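Local coordinates for protein putative pterin-4-alpha-carbinolamine dehydratase (Brucella melitensis, PDB 3JST) that probably catalyses the dehydration of 4a-hydroxytetrahydrobiopterin to 6,7-dihydrobiopterin, at residues L56-E61 and E83-M88; A47-Y52 and R90-I95; A29-F34 and D70-T75. All blocks are in the same frame, centred on the assembly; numbering follows the deposited sequence.

Contact 1 (L56-E61 and E83-M88); sequences LDHHPE and ELDIKM
H58 lays one face of its imidazole on the first turn of helix 83-96. L84 CB stands 3.6 Å from the ring centroid and almost on the ring normal, a CH-pi contact over the centre. The same ring uses its edge on the next residue: H58 NE2 donates to D85 OD1 at 2.7 Å, with an N-H...O angle of 146°. The oxygen lies in the imidazole plane, but it is met from above the carboxylate plane, 59° out of it, and the two planes are steeply inclined to each other. With CG of H58 anti to the backbone N (chi1 -175°), the imidazole extends toward the helix. Face contact and edge bond together restrict the tilt and rotation of the ring. M88, one turn on from L84, reaches the backbone of H58, its bent chain placing CE 3.5 Å from H58 O. D85 is held from its other oxygen as well, since OD2 accepts from T75 OG1 and the backbone N of T82. H58, D85 and M88 are buried, and with L84 CB they make the tight part. Toward solvent the fit is looser: L56 CD1 comes no nearer than 4.2 Å to L84 O, while L56 CD2 meets K87 NZ at 3.8 Å in plain van der Waals contact. Helix 39-56 gives way at D57, the first residue out of helical geometry, with positive phi, and H59, turned from helix 83-96, bonds E54 instead. Consecutive H58, H59 and P60, with D85 downstream, match the His-His-Pro signature of pterin-4-alpha-carbinolamine dehydratases, consistent with a place at the pterin site.

Contact 2 (A47-Y52 and R90-I95); sequences AQAALY and RKMNAI
Y52 is overlapped on one ring face by the aliphatic part of K91. K91 CG lies 3.8 Å from the ring centroid and 19° off its normal, a CH-pi contact offset toward the rim on the CD2 side, and K91 CB adds a 3.6 Å approach to Y52 CE2. The bend of the lysine at chi2 (69°) folds the chain back across the face, bringing CE within 4.1 Å of Y52 CD1, so three methylene carbons span the ring. One turn further along helix 83-96, I95 makes the other substantial overlap. Its CD1 methyl sits 3.7 Å from Q48 CB and equally close to the backbone N of A49, and its CG2 methyl rests 3.8 Å from Q48 CD. Q48 and I95 run past each other in opposite directions, so the glutamine contributes its carbon chain and amide group as a cover for the isoleucine at the exposed margin. On the buried side the contact is thinner: M92, extended beyond CG, reaches across with CE to A49 CB at 3.9 Å. No hydrogen bond links the segments. They are joined by van der Waals contact; the axes of the two short helical segments approach to 10.0 Å, with their directions at 151°, a roughly antiparallel pair. A49 and M92 both rest on W62 of strand 61-65, and M92 also touches F34 of strand 30-35. F45, a turn earlier on helix 39-56, meets M92 and I95, while Y52 packs on K87 and M88, so the two helices lean together with M92 filling the angle between them and the sheet.

Contact 3 (A29-F34 and D70-T75); sequences AITRSF and DVTLAT. With EDO (1,2-ethanediol), chain C.
I30 and L73 meet on the buried face of the sheet, I30 CG1 lying 4.0 Å from L73 CB. Farther along, V71 CG2, on the same face, meets F34 CE2 at 3.9 Å, and R32 CD lies over one face of the F34 ring; R32 NH2 hydrogen-bonds N93 OD1 of helix 83-96. L73 packs on M88 of that helix, and I30 on M11 and L15 of helix 8-16. The two strands, antiparallel at 170°, are the central pair of the four-stranded sheet of this alpha-beta fold, with 22-23 outside 30-35 and 61-65 outside 68-73. I30 and L73 form a hydrogen-bonded pair, with L73 N to I30 O at 2.8 Å; R32 and V71 form the second. V71 O is gripped twice: R32 N comes in the carbonyl plane, while T31 OG1, 2.6 Å away, donates from 42° above it. Placing T31 OG1 anti to the backbone N (chi1 -169°) carries it over that carbonyl. On this opposite face S33 OG donates to D70 OD1 at 2.8 Å, from above the carboxylate plane. Beside T31, T72 OG1 shares a 2.7 Å hydrogen bond with O2 of 1,2-ethanediol, probably from the crystallisation liquor.

How the contacts relate
From the N terminus, the first segment reached is strand residues 29-34, whose partner 70-75 closes contact 3 across 35 intervening residues. Before that loop closes, helix 39-56 supplies 47-52 and then its C-terminal exit, 56-61. Both wait for the final helix: 83-88 closes contact 1, and 90-95 closes contact 2 around it, so contact 1 is enclosed by contact 2 while contact 3 crosses both. Contacts 1 and 2 tie successive parts of helix 83-96 to helix 39-56 and the loop behind it; contact 3 joins the two central strands of the sheet on which both helices pack. A backbone bond of E61 with T72 joins contacts 1 and 3, and M92 against V71 joins contacts 2 and 3.

Contact 1 (L56-E61 and E83-M88)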
# COMPACT_ATOMS: atom_id res chain seq x y z
N LEU A 56 0.07 -12.59 2.69
CA LEU A 56 0.63 -11.94 3.88
C LEU A 56 -0.30 -11.89 5.09
O LEU A 56 0.14 -11.56 6.19
CB LEU A 56 1.03 -10.50 3.56
CG LEU A 56 2.14 -10.24 2.54
CD1 LEU A 56 2.40 -8.75 2.49
CD2 LEU A 56 3.41 -11.02 2.90
N ASP A 57 -1.59 -12.20 4.89
CA ASP A 57 -2.62 -11.93 5.88
C ASP A 57 -2.52 -10.46 6.32
O ASP A 57 -2.41 -10.16 7.51
CB ASP A 57 -2.53 -12.89 7.07
CG ASP A 57 -3.76 -12.84 7.96
OD1 ASP A 57 -4.86 -12.45 7.48
OD2 ASP A 57 -3.65 -13.20 9.15
N HIS A 58 -2.51 -9.57 5.34
CA HIS A 58 -2.32 -8.14 5.59
C HIS A 58 -3.12 -7.38 4.54
O HIS A 58 -2.77 -7.37 3.36
CB HIS A 58 -0.83 -7.79 5.51
CG HIS A 58 -0.53 -6.37 5.86
ND1 HIS A 58 -0.68 -5.88 7.14
CD2 HIS A 58 -0.09 -5.33 5.11
CE1 HIS A 58 -0.36 -4.60 7.16
NE2 HIS A 58 0.01 -4.24 5.94
N HIS A 59 -4.20 -6.74 4.97
CA HIS A 59 -5.20 -6.24 4.05
C HIS A 59 -5.22 -4.72 3.97
O HIS A 59 -5.13 -4.04 4.99
CB HIS A 59 -6.56 -6.80 4.45
CG HIS A 59 -6.59 -8.29 4.46
ND1 HIS A 59 -6.35 -9.04 5.59
CD2 HIS A 59 -6.78 -9.18 3.46
CE1 HIS A 59 -6.42 -10.32 5.30
NE2 HIS A 59 -6.67 -10.44 4.01
N PRO A 60 -5.33 -4.19 2.74
CA PRO A 60 -5.31 -2.74 2.56
C PRO A 60 -6.63 -2.09 2.92
O PRO A 60 -7.66 -2.76 3.01
CB PRO A 60 -5.04 -2.59 1.06
CG PRO A 60 -5.69 -3.80 0.46
CD PRO A 60 -5.45 -4.90 1.45
N GLU A 61 -6.59 -0.77 3.14
CA GLU A 61 -7.78 0.06 3.06
C GLU A 61 -7.75 0.68 1.67
O GLU A 61 -6.80 1.39 1.32
CB GLU A 61 -7.78 1.15 4.13
CG GLU A 61 -7.99 0.61 5.55
CD GLU A 61 -8.02 1.70 6.61
OE1 GLU A 61 -7.90 2.89 6.27
OE2 GLU A 61 -8.17 1.35 7.80
N GLU A 83 6.97 -3.25 8.11
CA GLU A 83 7.50 -3.88 6.90
C GLU A 83 6.40 -4.53 6.04
O GLU A 83 6.54 -4.59 4.82
CB GLU A 83 8.58 -4.91 7.28
CG GLU A 83 9.20 -5.70 6.12
CD GLU A 83 9.91 -4.83 5.07
OE1 GLU A 83 10.18 -3.63 5.34
OE2 GLU A 83 10.21 -5.35 3.98
N LEU A 84 5.32 -5.00 6.66
CA LEU A 84 4.18 -5.54 5.91
C LEU A 84 3.57 -4.52 4.94
O LEU A 84 3.20 -4.85 3.81
CB LEU A 84 3.10 -6.03 6.88
CG LEU A 84 3.43 -7.23 7.76
CD1 LEU A 84 2.32 -7.47 8.78
CD2 LEU A 84 3.66 -8.47 6.91
N ASP A 85 3.47 -3.27 5.39
CA ASP A 85 2.96 -2.19 4.55
C ASP A 85 3.94 -1.86 3.43
O ASP A 85 3.53 -1.62 2.30
CB ASP A 85 2.70 -0.95 5.41
CG ASP A 85 1.72 -1.22 6.52
OD1 ASP A 85 0.58 -1.61 6.20
OD2 ASP A 85 2.10 -1.06 7.70
N ILE A 86 5.22 -1.89 3.77
CA ILE A 86 6.27 -1.69 2.77
C ILE A 86 6.24 -2.80 1.72
O ILE A 86 6.35 -2.52 0.53
CB ILE A 86 7.68 -1.63 3.42
CG1 ILE A 86 7.75 -0.55 4.52
CG2 ILE A 86 8.74 -1.37 2.36
CD1 ILE A 86 7.16 0.81 4.15
N LYS A 87 6.09 -4.04 2.16
CA LYS A 87 6.00 -5.18 1.23
C LYS A 87 4.80 -5.05 0.29
O LYS A 87 4.91 -5.31 -0.92
CB LYS A 87 5.93 -6.50 2.00
CG LYS A 87 7.24 -6.90 2.65
CD LYS A 87 7.11 -8.18 3.46
CE LYS A 87 7.24 -9.41 2.60
NZ LYS A 87 7.17 -10.67 3.40
N MET A 88 3.66 -4.65 0.84
CA MET A 88 2.44 -4.51 0.06
C MET A 88 2.57 -3.37 -0.95
O MET A 88 2.22 -3.54 -2.11
CB MET A 88 1.23 -4.28 0.98
CG MET A 88 -0.09 -4.06 0.25
SD MET A 88 -0.56 -5.41 -0.85
CE MET A 88 -1.27 -6.56 0.33

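Contact 2 (A47-Y52 and R90-I95)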
# COMPACT_ATOMS: atom_id res chain seq x y z
N ALA A 47 -7.34 -7.56 -8.09
CA ALA A 47 -7.33 -9.02 -8.02
C ALA A 47 -5.95 -9.55 -7.61
O ALA A 47 -5.84 -10.37 -6.71
CB ALA A 47 -7.76 -9.63 -9.36
N GLN A 48 -4.91 -9.05 -8.27
CA GLN A 48 -3.54 -9.46 -7.95
C GLN A 48 -3.12 -9.04 -6.54
O GLN A 48 -2.49 -9.81 -5.83
CB GLN A 48 -2.56 -8.91 -8.98
CG GLN A 48 -2.74 -9.53 -10.35
CD GLN A 48 -1.65 -9.15 -11.32
OE1 GLN A 48 -1.92 -8.50 -12.34
NE2 GLN A 48 -0.42 -9.55 -11.02
N ALA A 49 -3.47 -7.81 -6.16
CA ALA A 49 -3.17 -7.29 -4.83
C ALA A 49 -3.89 -8.07 -3.74
O ALA A 49 -3.32 -8.32 -2.67
CB ALA A 49 -3.53 -5.80 -4.74
N ALA A 50 -5.13 -8.47 -4.02
CA ALA A 50 -5.93 -9.29 -3.10
C ALA A 50 -5.26 -10.64 -2.80
O ALA A 50 -5.25 -11.09 -1.65
CB ALA A 50 -7.32 -9.52 -3.68
N LEU A 51 -4.71 -11.27 -3.84
CA LEU A 51 -3.94 -12.50 -3.67
C LEU A 51 -2.82 -12.31 -2.66
O LEU A 51 -2.65 -13.11 -1.75
CB LEU A 51 -3.30 -12.94 -4.99
CG LEU A 51 -4.20 -13.36 -6.16
CD1 LEU A 51 -3.31 -13.73 -7.34
CD2 LEU A 51 -5.10 -14.51 -5.77
N TYR A 52 -2.06 -11.23 -2.83
CA TYR A 52 -0.92 -10.94 -1.97
C TYR A 52 -1.37 -10.57 -0.55
O TYR A 52 -0.69 -10.88 0.42
CB TYR A 52 -0.05 -9.83 -2.58
CG TYR A 52 1.33 -9.72 -1.96
CD1 TYR A 52 2.23 -10.77 -2.04
CD2 TYR A 52 1.73 -8.56 -1.32
CE1 TYR A 52 3.50 -10.67 -1.47
CE2 TYR A 52 2.98 -8.45 -0.76
CZ TYR A 52 3.87 -9.50 -0.83
OH TYR A 52 5.12 -9.38 -0.27
N ARG A 90 5.33 -2.16 -2.20
CA ARG A 90 6.29 -2.66 -3.18
C ARG A 90 5.62 -3.57 -4.21
O ARG A 90 5.83 -3.39 -5.41
CB ARG A 90 7.42 -3.41 -2.46
CG ARG A 90 8.47 -4.03 -3.38
CD ARG A 90 9.55 -4.79 -2.61
NE ARG A 90 10.16 -3.98 -1.56
CZ ARG A 90 10.28 -4.32 -0.28
NH1 ARG A 90 9.85 -5.49 0.18
NH2 ARG A 90 10.86 -3.47 0.57
N LYS A 91 4.82 -4.53 -3.74
CA LYS A 91 4.15 -5.49 -4.63
C LYS A 91 3.13 -4.79 -5.52
O LYS A 91 3.05 -5.08 -6.72
CB LYS A 91 3.44 -6.58 -3.82
CG LYS A 91 2.83 -7.70 -4.68
CD LYS A 91 3.91 -8.57 -5.34
CE LYS A 91 3.31 -9.84 -5.91
NZ LYS A 91 4.32 -10.75 -6.51
N MET A 92 2.36 -3.88 -4.93
CA MET A 92 1.39 -3.08 -5.69
C MET A 92 2.07 -2.28 -6.80
O MET A 92 1.57 -2.22 -7.92
CB MET A 92 0.63 -2.13 -4.76
CG MET A 92 -0.47 -2.83 -3.98
SD MET A 92 -1.35 -1.73 -2.87
CE MET A 92 -2.70 -2.80 -2.39
N ASN A 93 3.22 -1.68 -6.48
CA ASN A 93 4.00 -0.96 -7.48
C ASN A 93 4.47 -1.87 -8.61
O ASN A 93 4.50 -1.45 -9.77
CB ASN A 93 5.19 -0.23 -6.84
CG ASN A 93 4.81 1.14 -6.30
OD1 ASN A 93 3.63 1.42 -6.08
ND2 ASN A 93 5.81 2.00 -6.09
N ALA A 94 4.82 -3.11 -8.28
CA ALA A 94 5.23 -4.09 -9.28
C ALA A 94 4.05 -4.51 -10.16
O ALA A 94 4.19 -4.62 -11.37
CB ALA A 94 5.85 -5.32 -8.60
N ILE A 95 2.89 -4.73 -9.54
CA ILE A 95 1.69 -5.11 -10.28
C ILE A 95 1.27 -3.99 -11.24
O ILE A 95 1.03 -4.23 -12.42
CB ILE A 95 0.51 -5.43 -9.33
CG1 ILE A 95 0.81 -6.66 -8.47
CG2 ILE A 95 -0.78 -5.67 -10.13
CD1 ILE A 95 -0.06 -6.74 -7.22

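Contact 3 (A29-F34 and D70-T75)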
# COMPACT_ATOMS: atom_id res chain seq x y z
N ALA A 29 0.30 6.01 8.48
CA ALA A 29 -0.11 5.20 7.34
C ALA A 29 0.51 5.78 6.07
O ALA A 29 0.91 6.95 6.04
CB ALA A 29 -1.65 5.17 7.23
N ILE A 30 0.59 4.96 5.02
CA ILE A 30 1.09 5.42 3.73
C ILE A 30 0.03 5.21 2.65
O ILE A 30 -0.84 4.35 2.79
CB ILE A 30 2.42 4.74 3.33
CG1 ILE A 30 2.25 3.22 3.19
CG2 ILE A 30 3.50 5.07 4.35
CD1 ILE A 30 3.50 2.49 2.69
N THR A 31 0.10 6.01 1.59
CA THR A 31 -0.95 6.01 0.59
C THR A 31 -0.42 6.31 -0.82
O THR A 31 0.55 7.03 -1.00
CB THR A 31 -2.07 7.02 0.97
OG1 THR A 31 -3.21 6.82 0.11
CG2 THR A 31 -1.58 8.47 0.86
N ARG A 32 -1.07 5.68 -1.80
CA ARG A 32 -0.89 6.03 -3.20
C ARG A 32 -2.25 5.96 -3.91
O ARG A 32 -3.08 5.10 -3.62
CB ARG A 32 0.10 5.09 -3.89
CG ARG A 32 0.27 5.41 -5.38
CD ARG A 32 1.41 4.65 -6.04
NE ARG A 32 1.51 5.02 -7.45
CZ ARG A 32 2.22 4.37 -8.38
NH1 ARG A 32 2.22 4.82 -9.63
NH2 ARG A 32 2.92 3.28 -8.07
N SER A 33 -2.45 6.89 -4.84
CA SER A 33 -3.59 6.87 -5.74
C SER A 33 -3.12 6.37 -7.09
O SER A 33 -2.29 7.00 -7.75
CB SER A 33 -4.18 8.27 -5.88
OG SER A 33 -4.72 8.71 -4.64
N PHE A 34 -3.63 5.20 -7.48
CA PHE A 34 -3.33 4.62 -8.78
C PHE A 34 -4.39 5.07 -9.77
O PHE A 34 -5.57 5.17 -9.42
CB PHE A 34 -3.32 3.09 -8.69
CG PHE A 34 -2.23 2.53 -7.81
CD1 PHE A 34 -1.01 2.12 -8.35
CD2 PHE A 34 -2.43 2.40 -6.43
CE1 PHE A 34 -0.01 1.60 -7.54
CE2 PHE A 34 -1.44 1.88 -5.62
CZ PHE A 34 -0.22 1.48 -6.17
N ASP A 70 -7.45 4.11 -4.85
CA ASP A 70 -6.72 4.78 -3.78
C ASP A 70 -6.46 3.77 -2.67
O ASP A 70 -7.39 3.16 -2.17
CB ASP A 70 -7.54 5.95 -3.21
CG ASP A 70 -7.91 6.96 -4.27
OD1 ASP A 70 -7.08 7.23 -5.16
OD2 ASP A 70 -9.05 7.47 -4.23
N VAL A 71 -5.19 3.63 -2.29
CA VAL A 71 -4.78 2.66 -1.28
C VAL A 71 -4.14 3.35 -0.08
O VAL A 71 -3.29 4.23 -0.24
CB VAL A 71 -3.76 1.66 -1.87
CG1 VAL A 71 -3.40 0.59 -0.84
CG2 VAL A 71 -4.30 1.03 -3.15
N THR A 72 -4.58 2.96 1.12
CA THR A 72 -3.94 3.35 2.37
C THR A 72 -3.51 2.09 3.13
O THR A 72 -4.30 1.15 3.28
CB THR A 72 -4.89 4.17 3.27
OG1 THR A 72 -5.24 5.39 2.60
CG2 THR A 72 -4.24 4.50 4.61
N LEU A 73 -2.27 2.09 3.61
CA LEU A 73 -1.70 0.93 4.31
C LEU A 73 -1.20 1.32 5.70
O LEU A 73 -0.46 2.29 5.86
CB LEU A 73 -0.54 0.34 3.51
CG LEU A 73 -0.83 -0.12 2.07
CD1 LEU A 73 0.47 -0.53 1.39
CD2 LEU A 73 -1.84 -1.25 2.03
N ALA A 74 -1.63 0.54 6.69
CA ALA A 74 -1.10 0.60 8.05
C ALA A 74 -1.30 -0.79 8.67
O ALA A 74 -2.10 -1.58 8.17
CB ALA A 74 -1.82 1.66 8.88
N THR A 75 -0.57 -1.07 9.74
CA THR A 75 -0.62 -2.37 10.41
C THR A 75 -1.35 -2.21 11.73
O THR A 75 -0.83 -1.59 12.66
CB THR A 75 0.79 -2.93 10.65
OG1 THR A 75 1.49 -2.99 9.40
CG2 THR A 75 0.74 -4.33 11.28
C1 EDO C . -8.42 4.55 1.83
O1 EDO C . -9.66 5.27 1.83
C2 EDO C . -7.78 4.62 0.46
O2 EDO C . -6.86 5.71 0.41